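Long-range contacts in dermonecrotic toxin (Pasteurella multocida, PDB 2EBF), which acts as a potent mitogen and osteolytic toxin, inducing bone resorption and associated with the severe progressive form of atrophic rhinitis in pigs: residues W52-L57 with K78-H83; I64-G69 with S111-N116; L88-G93 with A151-L156; L94-M99 with A128-E133. All blocks are in the same frame, centred on the assembly; numbering follows the deposited sequence.

Contact 1: W52-L57 with K78-H83; sequences WTPEVL and KLQRIH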
loop_
_atom_site.group_PDB
_atom_site.type_symbol
_atom_site.label_atom_id
_atom_site.label_comp_id
_atom_site.label_asym_id
_atom_site.label_seq_id
_atom_site.Cartn_x
_atom_site.Cartn_y
_atom_site.Cartn_z
ATOM N N TRP A 52 12.696 -29.019 -8.776
ATOM C CA TRP A 52 13.969 -29.717 -8.680
ATOM C C TRP A 52 14.831 -29.134 -7.577
ATOM O O TRP A 52 14.823 -27.919 -7.343
ATOM C CB TRP A 52 14.761 -29.590 -9.980
ATOM C CG TRP A 52 14.279 -30.392 -11.151
ATOM C CD1 TRP A 52 13.475 -31.507 -11.140
ATOM C CD2 TRP A 52 14.624 -30.158 -12.518
ATOM N NE1 TRP A 52 13.289 -31.964 -12.434
ATOM C CE2 TRP A 52 13.984 -31.152 -13.292
ATOM C CE3 TRP A 52 15.417 -29.195 -13.165
ATOM C CZ2 TRP A 52 14.108 -31.212 -14.682
ATOM C CZ3 TRP A 52 15.533 -29.250 -14.545
ATOM C CH2 TRP A 52 14.878 -30.254 -15.289
ATOM N N THR A 53 15.568 -30.012 -6.903
ATOM C CA THR A 53 16.610 -29.601 -5.964
ATOM C C THR A 53 17.888 -29.297 -6.753
ATOM O O THR A 53 17.981 -29.680 -7.915
ATOM C CB THR A 53 16.913 -30.722 -4.965
ATOM O OG1 THR A 53 17.303 -31.905 -5.686
ATOM C CG2 THR A 53 15.680 -31.010 -4.101
ATOM N N PRO A 54 18.871 -28.601 -6.135
ATOM C CA PRO A 54 20.138 -28.293 -6.817
ATOM C C PRO A 54 20.885 -29.511 -7.378
ATOM O O PRO A 54 21.444 -29.423 -8.474
ATOM C CB PRO A 54 20.975 -27.609 -5.717
ATOM C CG PRO A 54 19.979 -27.014 -4.814
ATOM C CD PRO A 54 18.838 -28.015 -4.784
ATOM N N GLU A 55 20.901 -30.630 -6.648
ATOM C CA GLU A 55 21.569 -31.851 -7.147
ATOM C C GLU A 55 20.928 -32.352 -8.430
ATOM O O GLU A 55 21.616 -32.780 -9.354
ATOM C CB GLU A 55 21.563 -32.980 -6.110
ATOM C CG GLU A 55 22.445 -32.752 -4.885
ATOM C CD GLU A 55 23.930 -32.584 -5.191
ATOM O OE1 GLU A 55 24.442 -33.118 -6.203
ATOM O OE2 GLU A 55 24.601 -31.912 -4.387
ATOM N N VAL A 56 19.608 -32.291 -8.489
ATOM C CA VAL A 56 18.902 -32.717 -9.682
ATOM C C VAL A 56 19.224 -31.768 -10.856
ATOM O O VAL A 56 19.530 -32.218 -11.969
ATOM C CB VAL A 56 17.385 -32.829 -9.412
ATOM C CG1 VAL A 56 16.612 -32.850 -10.701
ATOM C CG2 VAL A 56 17.087 -34.082 -8.598
ATOM N N LEU A 57 19.180 -30.465 -10.591
ATOM C CA LEU A 57 19.533 -29.463 -11.601
ATOM C C LEU A 57 20.925 -29.704 -12.182
ATOM O O LEU A 57 21.114 -29.616 -13.398
ATOM C CB LEU A 57 19.490 -28.054 -11.006
ATOM C CG LEU A 57 18.975 -26.871 -11.849
ATOM C CD1 LEU A 57 19.750 -25.597 -11.534
ATOM C CD2 LEU A 57 18.892 -27.113 -13.361
ATOM N N LYS A 78 20.658 -19.868 -5.466
ATOM C CA LYS A 78 19.283 -19.426 -5.227
ATOM C C LYS A 78 18.309 -20.606 -5.105
ATOM O O LYS A 78 17.395 -20.583 -4.277
ATOM C CB LYS A 78 18.812 -18.441 -6.305
ATOM C CG LYS A 78 17.438 -17.834 -5.984
ATOM C CD LYS A 78 17.398 -16.329 -6.145
ATOM C CE LYS A 78 18.533 -15.665 -5.407
ATOM N NZ LYS A 78 18.279 -14.257 -5.020
ATOM N N LEU A 79 18.503 -21.632 -5.923
ATOM C CA LEU A 79 17.664 -22.826 -5.828
ATOM C C LEU A 79 17.821 -23.458 -4.440
ATOM O O LEU A 79 16.839 -23.876 -3.823
ATOM C CB LEU A 79 18.043 -23.843 -6.899
ATOM C CG LEU A 79 16.945 -24.614 -7.652
ATOM C CD1 LEU A 79 17.460 -25.954 -8.132
ATOM C CD2 LEU A 79 15.608 -24.732 -6.909
ATOM N N GLN A 80 19.054 -23.510 -3.946
ATOM C CA GLN A 80 19.302 -24.059 -2.620
ATOM C C GLN A 80 18.603 -23.252 -1.530
ATOM O O GLN A 80 17.983 -23.835 -0.645
ATOM C CB GLN A 80 20.797 -24.188 -2.326
ATOM C CG GLN A 80 21.075 -24.943 -1.025
ATOM C CD GLN A 80 20.469 -26.345 -1.014
ATOM O OE1 GLN A 80 19.477 -26.601 -0.325
ATOM N NE2 GLN A 80 21.053 -27.254 -1.790
ATOM N N ARG A 81 18.699 -21.924 -1.609
ATOM C CA ARG A 81 18.025 -21.037 -0.654
ATOM C C ARG A 81 16.516 -21.262 -0.636
ATOM O O ARG A 81 15.899 -21.213 0.426
ATOM C CB ARG A 81 18.327 -19.559 -0.938
ATOM C CG ARG A 81 19.711 -19.092 -0.493
ATOM C CD ARG A 81 19.803 -17.551 -0.455
ATOM N NE ARG A 81 18.988 -16.973 0.622
ATOM C CZ ARG A 81 18.578 -15.703 0.691
ATOM N NH1 ARG A 81 18.890 -14.817 -0.257
ATOM N NH2 ARG A 81 17.835 -15.313 1.721
ATOM N N ILE A 82 15.923 -21.497 -1.811
ATOM C CA ILE A 82 14.485 -21.763 -1.919
ATOM C C ILE A 82 14.113 -23.013 -1.127
ATOM O O ILE A 82 13.181 -22.990 -0.314
ATOM C CB ILE A 82 14.052 -21.891 -3.402
ATOM C CG1 ILE A 82 14.057 -20.507 -4.053
ATOM C CG2 ILE A 82 12.657 -22.534 -3.546
ATOM C CD1 ILE A 82 14.282 -20.544 -5.523
ATOM N N HIS A 83 14.869 -24.085 -1.346
ATOM C CA HIS A 83 14.627 -25.360 -0.669
ATOM C C HIS A 83 14.903 -25.316 0.838
ATOM O O HIS A 83 14.326 -26.101 1.594
ATOM C CB HIS A 83 15.406 -26.493 -1.354
ATOM C CG HIS A 83 14.786 -26.943 -2.645
ATOM N ND1 HIS A 83 13.728 -27.830 -2.695
ATOM C CD2 HIS A 83 15.063 -26.619 -3.933
ATOM C CE1 HIS A 83 13.383 -28.032 -3.955
ATOM N NE2 HIS A 83 14.184 -27.317 -4.727
#

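Contact 2: I64-G69 with S111-N116; sequences IGKPIG and SSERLN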
loop_
_atom_site.group_PDB
_atom_site.type_symbol
_atom_site.label_atom_id
_atom_site.label_comp_id
_atom_site.label_asym_id
_atom_site.label_seq_id
_atom_site.Cartn_x
_atom_site.Cartn_y
_atom_site.Cartn_z
ATOM N N ILE A 64 29.333 -31.310 -20.716
ATOM C CA ILE A 64 30.574 -32.102 -20.582
ATOM C C ILE A 64 31.877 -31.294 -20.426
ATOM O O ILE A 64 32.636 -31.520 -19.479
ATOM C CB ILE A 64 30.697 -33.177 -21.709
ATOM C CG1 ILE A 64 29.679 -34.304 -21.478
ATOM C CG2 ILE A 64 32.116 -33.753 -21.777
ATOM C CD1 ILE A 64 29.469 -35.241 -22.671
ATOM N N GLY A 65 32.129 -30.357 -21.334
ATOM C CA GLY A 65 33.389 -29.612 -21.315
ATOM C C GLY A 65 33.318 -28.254 -20.641
ATOM O O GLY A 65 34.339 -27.582 -20.480
ATOM N N LYS A 66 32.111 -27.859 -20.236
ATOM C CA LYS A 66 31.845 -26.519 -19.720
ATOM C C LYS A 66 31.880 -26.475 -18.186
ATOM O O LYS A 66 31.083 -27.152 -17.528
ATOM C CB LYS A 66 30.484 -26.039 -20.233
ATOM C CG LYS A 66 30.258 -24.539 -20.176
ATOM C CD LYS A 66 28.879 -24.183 -20.722
ATOM C CE LYS A 66 28.655 -22.674 -20.739
ATOM N NZ LYS A 66 27.256 -22.324 -21.132
ATOM N N PRO A 67 32.809 -25.684 -17.611
ATOM C CA PRO A 67 32.797 -25.475 -16.163
ATOM C C PRO A 67 31.633 -24.576 -15.727
ATOM O O PRO A 67 31.053 -23.861 -16.553
ATOM C CB PRO A 67 34.139 -24.792 -15.889
ATOM C CG PRO A 67 34.495 -24.122 -17.171
ATOM C CD PRO A 67 33.919 -24.968 -18.270
ATOM N N ILE A 68 31.296 -24.624 -14.442
ATOM C CA ILE A 68 30.205 -23.821 -13.898
ATOM C C ILE A 68 30.602 -22.342 -13.810
ATOM O O ILE A 68 31.467 -21.962 -13.013
ATOM C CB ILE A 68 29.715 -24.379 -12.524
ATOM C CG1 ILE A 68 29.129 -25.786 -12.712
ATOM C CG2 ILE A 68 28.709 -23.420 -11.853
ATOM C CD1 ILE A 68 28.683 -26.481 -11.429
ATOM N N GLY A 69 29.964 -21.525 -14.649
ATOM C CA GLY A 69 30.169 -20.074 -14.654
ATOM C C GLY A 69 29.446 -19.373 -13.514
ATOM O O GLY A 69 28.745 -20.009 -12.727
ATOM N N SER A 111 21.963 -19.570 -26.820
ATOM C CA SER A 111 22.422 -20.832 -27.388
ATOM C C SER A 111 22.986 -21.772 -26.322
ATOM O O SER A 111 23.570 -22.811 -26.647
ATOM C CB SER A 111 23.465 -20.579 -28.478
ATOM O OG SER A 111 24.697 -20.169 -27.906
ATOM N N SER A 112 22.810 -21.414 -25.053
ATOM C CA SER A 112 23.325 -22.241 -23.980
ATOM C C SER A 112 22.626 -23.586 -23.988
ATOM O O SER A 112 21.401 -23.672 -24.099
ATOM C CB SER A 112 23.179 -21.571 -22.616
ATOM O OG SER A 112 23.609 -22.453 -21.592
ATOM N N GLU A 113 23.431 -24.635 -23.888
ATOM C CA GLU A 113 22.925 -25.995 -23.810
ATOM C C GLU A 113 22.304 -26.307 -22.434
ATOM O O GLU A 113 21.741 -27.381 -22.235
ATOM C CB GLU A 113 24.021 -26.996 -24.209
ATOM C CG GLU A 113 25.406 -26.751 -23.584
ATOM C CD GLU A 113 26.265 -25.668 -24.271
ATOM O OE1 GLU A 113 27.153 -26.030 -25.091
ATOM O OE2 GLU A 113 26.081 -24.461 -23.970
ATOM N N ARG A 114 22.393 -25.358 -21.498
ATOM C CA ARG A 114 21.741 -25.482 -20.183
ATOM C C ARG A 114 20.283 -25.030 -20.211
ATOM O O ARG A 114 19.549 -25.224 -19.242
ATOM C CB ARG A 114 22.469 -24.649 -19.132
ATOM C CG ARG A 114 23.934 -24.969 -18.948
ATOM C CD ARG A 114 24.397 -24.380 -17.634
ATOM N NE ARG A 114 25.830 -24.118 -17.575
ATOM C CZ ARG A 114 26.774 -25.042 -17.388
ATOM N NH1 ARG A 114 26.461 -26.328 -17.263
ATOM N NH2 ARG A 114 28.048 -24.673 -17.333
ATOM N N LEU A 115 19.868 -24.419 -21.316
ATOM C CA LEU A 115 18.543 -23.803 -21.403
ATOM C C LEU A 115 17.344 -24.740 -21.279
ATOM O O LEU A 115 16.330 -24.355 -20.703
ATOM C CB LEU A 115 18.417 -22.929 -22.655
ATOM C CG LEU A 115 18.882 -21.487 -22.452
ATOM C CD1 LEU A 115 18.740 -20.693 -23.749
ATOM C CD2 LEU A 115 18.100 -20.821 -21.327
ATOM N N ASN A 116 17.438 -25.957 -21.809
ATOM C CA ASN A 116 16.362 -26.934 -21.615
ATOM C C ASN A 116 16.047 -27.148 -20.128
ATOM O O ASN A 116 14.880 -27.120 -19.723
ATOM C CB ASN A 116 16.692 -28.280 -22.282
ATOM C CG ASN A 116 16.401 -28.291 -23.773
ATOM O OD1 ASN A 116 15.974 -27.288 -24.351
ATOM N ND2 ASN A 116 16.634 -29.437 -24.406
HETATM O O HOH W 1 28.522 -28.209 -16.884
#

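Contact 3: L88-G93 with A151-L156; sequences LDERQG and AARFLL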
loop_
_atom_site.group_PDB
_atom_site.type_symbol
_atom_site.label_atom_id
_atom_site.label_comp_id
_atom_site.label_asym_id
_atom_site.label_seq_id
_atom_site.Cartn_x
_atom_site.Cartn_y
_atom_site.Cartn_z
ATOM N N LEU A 88 7.354 -18.808 4.247
ATOM C CA LEU A 88 6.706 -18.981 2.953
ATOM C C LEU A 88 6.719 -17.726 2.086
ATOM O O LEU A 88 6.858 -17.822 0.865
ATOM C CB LEU A 88 5.272 -19.483 3.144
ATOM C CG LEU A 88 5.033 -21.007 3.168
ATOM C CD1 LEU A 88 6.234 -21.851 3.619
ATOM C CD2 LEU A 88 3.789 -21.339 3.974
ATOM N N ASP A 89 6.554 -16.562 2.714
ATOM C CA ASP A 89 6.618 -15.287 1.984
ATOM C C ASP A 89 8.007 -15.047 1.395
ATOM O O ASP A 89 8.144 -14.520 0.279
ATOM C CB ASP A 89 6.214 -14.109 2.882
ATOM C CG ASP A 89 6.050 -12.820 2.096
ATOM O OD1 ASP A 89 4.987 -12.627 1.458
ATOM O OD2 ASP A 89 6.988 -12.008 2.107
ATOM N N GLU A 90 9.042 -15.416 2.151
ATOM C CA GLU A 90 10.397 -15.338 1.647
ATOM C C GLU A 90 10.643 -16.375 0.555
ATOM O O GLU A 90 11.264 -16.071 -0.469
ATOM C CB GLU A 90 11.408 -15.500 2.793
ATOM C CG GLU A 90 11.442 -14.284 3.692
ATOM C CD GLU A 90 12.401 -14.432 4.852
ATOM O OE1 GLU A 90 13.206 -15.394 4.858
ATOM O OE2 GLU A 90 12.344 -13.581 5.763
ATOM N N ARG A 91 10.158 -17.598 0.782
ATOM C CA ARG A 91 10.241 -18.672 -0.211
ATOM C C ARG A 91 9.689 -18.231 -1.573
ATOM O O ARG A 91 10.366 -18.379 -2.601
ATOM C CB ARG A 91 9.503 -19.933 0.260
ATOM C CG ARG A 91 9.749 -21.133 -0.643
ATOM C CD ARG A 91 8.920 -22.335 -0.238
ATOM N NE ARG A 91 9.398 -22.928 1.011
ATOM C CZ ARG A 91 8.788 -23.935 1.631
ATOM N NH1 ARG A 91 7.681 -24.465 1.119
ATOM N NH2 ARG A 91 9.273 -24.403 2.769
ATOM N N GLN A 92 8.472 -17.690 -1.599
ATOM C CA GLN A 92 7.908 -17.265 -2.895
ATOM C C GLN A 92 8.695 -16.085 -3.470
ATOM O O GLN A 92 8.849 -15.981 -4.682
ATOM C CB GLN A 92 6.393 -17.016 -2.850
ATOM C CG GLN A 92 5.879 -15.849 -1.986
ATOM C CD GLN A 92 5.557 -14.572 -2.771
ATOM O OE1 GLN A 92 4.759 -13.737 -2.322
ATOM N NE2 GLN A 92 6.198 -14.394 -3.910
ATOM N N GLY A 93 9.211 -15.219 -2.598
ATOM C CA GLY A 93 10.077 -14.104 -3.033
ATOM C C GLY A 93 11.318 -14.594 -3.749
ATOM O O GLY A 93 11.654 -14.096 -4.816
ATOM N N ALA A 151 8.173 -6.562 -6.927
ATOM C CA ALA A 151 6.792 -6.341 -7.401
ATOM C C ALA A 151 5.970 -7.635 -7.426
ATOM O O ALA A 151 4.894 -7.713 -6.822
ATOM C CB ALA A 151 6.795 -5.663 -8.770
ATOM N N ALA A 152 6.477 -8.656 -8.116
ATOM C CA ALA A 152 5.771 -9.940 -8.177
ATOM C C ALA A 152 5.542 -10.545 -6.794
ATOM O O ALA A 152 4.468 -11.077 -6.505
ATOM C CB ALA A 152 6.509 -10.923 -9.080
ATOM N N ARG A 153 6.560 -10.476 -5.940
ATOM C CA ARG A 153 6.440 -10.982 -4.582
ATOM C C ARG A 153 5.308 -10.294 -3.824
ATOM O O ARG A 153 4.489 -10.950 -3.186
ATOM C CB ARG A 153 7.748 -10.768 -3.831
ATOM C CG ARG A 153 7.712 -11.295 -2.402
ATOM C CD ARG A 153 9.010 -10.965 -1.662
ATOM N NE ARG A 153 8.951 -11.489 -0.295
ATOM C CZ ARG A 153 9.876 -11.265 0.637
ATOM N NH1 ARG A 153 10.934 -10.522 0.361
ATOM N NH2 ARG A 153 9.733 -11.779 1.851
ATOM N N PHE A 154 5.279 -8.965 -3.898
ATOM C CA PHE A 154 4.271 -8.170 -3.222
ATOM C C PHE A 154 2.887 -8.470 -3.794
ATOM O O PHE A 154 1.924 -8.664 -3.054
ATOM C CB PHE A 154 4.582 -6.676 -3.385
ATOM C CG PHE A 154 3.491 -5.775 -2.884
ATOM C CD1 PHE A 154 3.531 -5.267 -1.592
ATOM C CD2 PHE A 154 2.405 -5.453 -3.700
ATOM C CE1 PHE A 154 2.513 -4.443 -1.122
ATOM C CE2 PHE A 154 1.380 -4.628 -3.237
ATOM C CZ PHE A 154 1.432 -4.128 -1.956
ATOM N N LEU A 155 2.802 -8.515 -5.116
ATOM C CA LEU A 155 1.514 -8.725 -5.756
ATOM C C LEU A 155 0.946 -10.114 -5.494
ATOM O O LEU A 155 -0.251 -10.236 -5.262
ATOM C CB LEU A 155 1.583 -8.411 -7.247
ATOM C CG LEU A 155 1.803 -6.929 -7.580
ATOM C CD1 LEU A 155 2.246 -6.803 -9.022
ATOM C CD2 LEU A 155 0.564 -6.046 -7.289
ATOM N N LEU A 156 1.782 -11.150 -5.521
ATOM C CA LEU A 156 1.283 -12.508 -5.219
ATOM C C LEU A 156 0.880 -12.644 -3.747
ATOM O O LEU A 156 -0.107 -13.290 -3.430
ATOM C CB LEU A 156 2.284 -13.602 -5.614
ATOM C CG LEU A 156 1.802 -15.039 -5.379
ATOM C CD1 LEU A 156 0.569 -15.354 -6.238
ATOM C CD2 LEU A 156 2.908 -15.981 -5.733
#

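Contact 4: L94-M99 with A128-E133; sequences LMHELM and ALYLPE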
loop_
_atom_site.group_PDB
_atom_site.type_symbol
_atom_site.label_atom_id
_atom_site.label_comp_id
_atom_site.label_asym_id
_atom_site.label_seq_id
_atom_site.Cartn_x
_atom_site.Cartn_y
_atom_site.Cartn_z
ATOM N N LEU A 94 12.007 -15.557 -3.142
ATOM C CA LEU A 94 13.178 -16.198 -3.744
ATOM C C LEU A 94 12.871 -16.906 -5.064
ATOM O O LEU A 94 13.680 -16.876 -6.002
ATOM C CB LEU A 94 13.790 -17.192 -2.758
ATOM C CG LEU A 94 14.464 -16.564 -1.536
ATOM C CD1 LEU A 94 14.647 -17.609 -0.436
ATOM C CD2 LEU A 94 15.803 -15.903 -1.899
ATOM N N MET A 95 11.719 -17.565 -5.117
ATOM C CA MET A 95 11.264 -18.213 -6.356
ATOM C C MET A 95 11.104 -17.231 -7.502
ATOM O O MET A 95 11.579 -17.488 -8.607
ATOM C CB MET A 95 9.978 -18.986 -6.107
ATOM C CG MET A 95 10.246 -20.241 -5.307
ATOM S SD MET A 95 8.801 -20.938 -4.519
ATOM C CE MET A 95 8.016 -21.766 -5.909
ATOM N N HIS A 96 10.475 -16.092 -7.234
ATOM C CA HIS A 96 10.371 -15.039 -8.255
ATOM C C HIS A 96 11.756 -14.520 -8.682
ATOM O O HIS A 96 11.988 -14.288 -9.863
ATOM C CB HIS A 96 9.494 -13.877 -7.773
ATOM C CG HIS A 96 8.016 -14.156 -7.807
ATOM N ND1 HIS A 96 7.263 -14.305 -6.663
ATOM C CD2 HIS A 96 7.144 -14.264 -8.843
ATOM C CE1 HIS A 96 5.995 -14.502 -6.990
ATOM N NE2 HIS A 96 5.898 -14.490 -8.306
ATOM N N GLU A 97 12.671 -14.353 -7.721
ATOM C CA GLU A 97 14.050 -13.961 -8.008
ATOM C C GLU A 97 14.744 -14.964 -8.933
ATOM O O GLU A 97 15.425 -14.560 -9.893
ATOM C CB GLU A 97 14.849 -13.775 -6.707
ATOM C CG GLU A 97 14.409 -12.559 -5.868
ATOM C CD GLU A 97 15.094 -12.479 -4.501
ATOM O OE1 GLU A 97 15.929 -13.338 -4.192
ATOM O OE2 GLU A 97 14.793 -11.549 -3.727
ATOM N N LEU A 98 14.553 -16.258 -8.670
ATOM C CA LEU A 98 15.128 -17.306 -9.522
ATOM C C LEU A 98 14.571 -17.239 -10.934
ATOM O O LEU A 98 15.308 -17.422 -11.909
ATOM C CB LEU A 98 14.846 -18.700 -8.958
ATOM C CG LEU A 98 15.946 -19.776 -9.091
ATOM C CD1 LEU A 98 15.409 -21.194 -8.960
ATOM C CD2 LEU A 98 16.904 -19.633 -10.292
ATOM N N MET A 99 13.268 -16.999 -11.041
ATOM C CA MET A 99 12.650 -16.818 -12.351
ATOM C C MET A 99 13.378 -15.709 -13.118
ATOM O O MET A 99 13.739 -15.904 -14.274
ATOM C CB MET A 99 11.165 -16.480 -12.225
ATOM C CG MET A 99 10.257 -17.614 -11.744
ATOM S SD MET A 99 8.574 -16.955 -11.696
ATOM C CE MET A 99 7.743 -18.251 -10.809
ATOM N N ALA A 128 4.438 -23.892 -9.092
ATOM C CA ALA A 128 4.446 -23.945 -7.637
ATOM C C ALA A 128 3.801 -22.710 -7.003
ATOM O O ALA A 128 3.284 -22.778 -5.877
ATOM C CB ALA A 128 5.883 -24.122 -7.113
ATOM N N LEU A 129 3.864 -21.586 -7.713
ATOM C CA LEU A 129 3.360 -20.300 -7.215
ATOM C C LEU A 129 1.938 -19.971 -7.654
ATOM O O LEU A 129 1.150 -19.432 -6.870
ATOM C CB LEU A 129 4.266 -19.192 -7.715
ATOM C CG LEU A 129 5.348 -18.611 -6.799
ATOM C CD1 LEU A 129 5.586 -19.431 -5.542
ATOM C CD2 LEU A 129 6.585 -18.413 -7.605
ATOM N N TYR A 130 1.649 -20.251 -8.920
ATOM C CA TYR A 130 0.375 -19.901 -9.533
ATOM C C TYR A 130 -0.407 -21.168 -9.809
ATOM O O TYR A 130 -0.034 -21.965 -10.663
ATOM C CB TYR A 130 0.608 -19.056 -10.799
ATOM C CG TYR A 130 1.345 -17.772 -10.475
ATOM C CD1 TYR A 130 0.652 -16.634 -10.059
ATOM C CD2 TYR A 130 2.747 -17.711 -10.524
ATOM C CE1 TYR A 130 1.319 -15.459 -9.745
ATOM C CE2 TYR A 130 3.422 -16.533 -10.201
ATOM C CZ TYR A 130 2.699 -15.416 -9.805
ATOM O OH TYR A 130 3.356 -14.260 -9.458
ATOM N N LEU A 131 -1.487 -21.349 -9.055
ATOM C CA LEU A 131 -2.290 -22.558 -9.125
ATOM C C LEU A 131 -3.129 -22.474 -10.413
ATOM O O LEU A 131 -3.219 -21.397 -10.996
ATOM C CB LEU A 131 -3.159 -22.667 -7.872
ATOM C CG LEU A 131 -2.425 -23.058 -6.566
ATOM C CD1 LEU A 131 -1.188 -22.220 -6.352
ATOM C CD2 LEU A 131 -3.334 -22.916 -5.383
ATOM N N PRO A 132 -3.704 -23.601 -10.875
ATOM C CA PRO A 132 -4.462 -23.578 -12.140
ATOM C C PRO A 132 -5.560 -22.517 -12.241
ATOM O O PRO A 132 -5.821 -22.008 -13.337
ATOM C CB PRO A 132 -5.074 -24.983 -12.205
ATOM C CG PRO A 132 -4.109 -25.829 -11.438
ATOM C CD PRO A 132 -3.677 -24.958 -10.292
ATOM N N GLU A 133 -6.224 -22.203 -11.131
ATOM C CA GLU A 133 -7.317 -21.226 -11.156
ATOM C C GLU A 133 -6.843 -19.766 -11.097
ATOM O O GLU A 133 -7.667 -18.841 -11.038
ATOM C CB GLU A 133 -8.307 -21.507 -10.030
ATOM C CG GLU A 133 -7.797 -21.161 -8.631
ATOM C CD GLU A 133 -6.990 -22.271 -7.967
ATOM O OE1 GLU A 133 -6.662 -23.304 -8.606
ATOM O OE2 GLU A 133 -6.689 -22.097 -6.769
#

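Contact 1: W52-L57 with K78-H83
The carbonyl oxygen of Trp52 accepts a hydrogen bond from His83, NE2 to O 2.8 Å, with the imidazole nitrogen lying above the carbonyl plane rather than on a lone pair. The bond ties the residue just ahead of the N-cap of helix 54-60 to the last turn of helix 70-84, two members of the helical bundle in the toxin's membrane localization domain. Thr53 is the N-cap of the short helix, and its methyl lies over one face of the imidazole in a CH-pi contact, CG2 4.0 Å from the ring centroid. With chi1 at 57°, OG1 sits between the backbone N and the carbonyl carbon, and CG2 is turned beside the N, where it meets the ring.

Leu79 packs against the same carbonyl. Its CD2 approaches Trp52 O to 3.3 Å, so that oxygen has an apolar neighbour beside its polar partner. Helix 70-84 also presents Gln80, which crosses the Pro54 ring at about a right angle. Leu57 points toward Leu79 and also touches Ala117 and Leu121 of helix 115-129. Leu79 CD1 joins the two ends of this patch, 3.6 Å from Pro54 N and 4.1 Å from Leu57 CB.

Contact 2: I64-G69 with S111-N116
Lys66 runs out straight beside the guanidinium of Arg114. Its CB lies 4.0 Å from Arg114 NH2, CG closes to 3.6 Å from that nitrogen, CD, at 3.5 Å from NH2, comes over one face of the flat group, and CE is again near NH2. CG is anti to the backbone N (chi1 -161°) and every later torsion is extended, which carries NZ past the guanidinium to the polar residues beyond. There NZ faces Glu113 OE2 at 3.7 Å, a long salt bridge, lies near Ser112 OG, and makes a weak hydrogen bond to Gln109 OE1. The like charges of Lys66 NZ and Arg114 NE are near each other, and the Glu113 carboxylate may partly offset the charge on Lys66.

Arg114 is held from several sides. A water bridges its NH1 to Lys66 O, 2.8 Å from each, and NH1 also donates to Ala61 O. Pro67 O lies at the guanidinium edge, near NH2, but the angle is too poor for a hydrogen bond. At the backbone end of the arginine, Ser112 OG accepts from Arg114 N (N-H...O 160°), a capping bond in the type I turn leading into helix 115-129, and OG is also hydrogen-bonded to Tyr105 OH.

Within the membrane localization domain, the contact joins the loop between helices 54-60 and 70-84 to the turn before helix 115-129, with Tyr105 of helix 88-108 touching Lys66 and Arg114, and Tyr72 of helix 70-84 touching Arg114.

Contact 3: L88-G93 with A151-L156
Asp89 and Arg153 form a salt bridge, with Arg153 NH2 2.8 Å from Asp89 OD2. The donor arrives on the anti side of OD2, 26° out of the carboxylate plane. Arg153 NE adds two weak bonds, one to the same OD2 at 3.1 Å and one to the backbone O of Asp89 at 3.2 Å, so the guanidinium is drawn against both the side chain and the main chain of one residue. The other carboxylate oxygen, OD1, is bridged to Arg157 NE one turn further on. Asp89 therefore faces two arginines, and its charge would be expected to offset their closeness to each other.

Arg153 reaches this site fully extended: CG is anti to the backbone N (chi1 -179°) and the chain stays straight to NE. It acts as a knob in a hole formed by Asp89, Glu90, Gln92 and Gly93. Here the first turns of helix 88-108, in the membrane localization domain, and of helix 151-164 cross at 137° between their N-to-C directions, nearer antiparallel than parallel, with the segment axes 9.5 Å apart at closest.

Gly93, with no side chain, lets the arginine's methylenes lie directly on the backbone, CD 3.6 Å from Gly93 CA. Glu90 lies alongside and points the same way, its CG 3.5 Å from Arg153 NH2. Gln92, itself buried, crosses the arginine obliquely, CD 3.9 Å from Arg153 CG, and its side chain also touches Leu156.

Contact 4: L94-M99 with A128-E133
Leu129 is the bump of this contact, and Met95, His96 and Met99 of helix 88-108 form the hollow that receives it. The leucine comes from the last turn of helix 115-129, so two helices of the bundle in the membrane localization domain interlock here in a buried, largely apolar contact.

Each branch of Leu129 has its own place. CD1 lies against the end of Met95, 3.4 Å from CE, as the two side chains slide past each other in opposite directions. CD2 meets Met99 tip to tip, again 3.4 Å from CE, and also sits over one face of the His96 imidazole in a CH-pi contact, 4.1 Å from its centroid. Met95 bends at its last torsion (chi3 78°), which brings CE against Ala128 as well; its CE is 3.4 Å from Ala128 CB. Three carbon contacts this short make a tight fit.

Next to Leu129, Tyr130, the first residue to leave helical geometry, reaches across to His96. The two rings meet rim to rim, their planes at 74°. Leu156 of helix 151-164 packs against Leu129, His96 and Tyr130, while Ile46 touches Met95 and Leu129. Amid these apolar groups His96 ND1 bonds weakly back to Gln92 O, and NE2 shares a hydrogen bond with Tyr130 OH, the two atoms 2.8 Å apart.

In the fold
In this C-terminal region of the toxin, contacts 3 and 4 share helix 88-108 and have centres 8 Å apart; Ala152 of contact 3 packs on His96 of contact 4, and Gln92 CB lies 3.7 Å from Leu129 CD1. Contact 1 joins contact 4 from the side of helix 70-84, through a salt bridge between Lys78 NZ and Glu97 OE1 at 2.7 Å and through Ile82 packed on Leu94 and Leu98. Contact 2 lies farthest out, its centre 17 Å from that of contact 1 and 29 Å from that of contact 3. The Tyr130 side chain is about 7 Å from a bound glucose, the Leu156 side chain about 12 Å from a bound glucose. The phosphonate occupies a separate site, around Cys626 in the C3 domain.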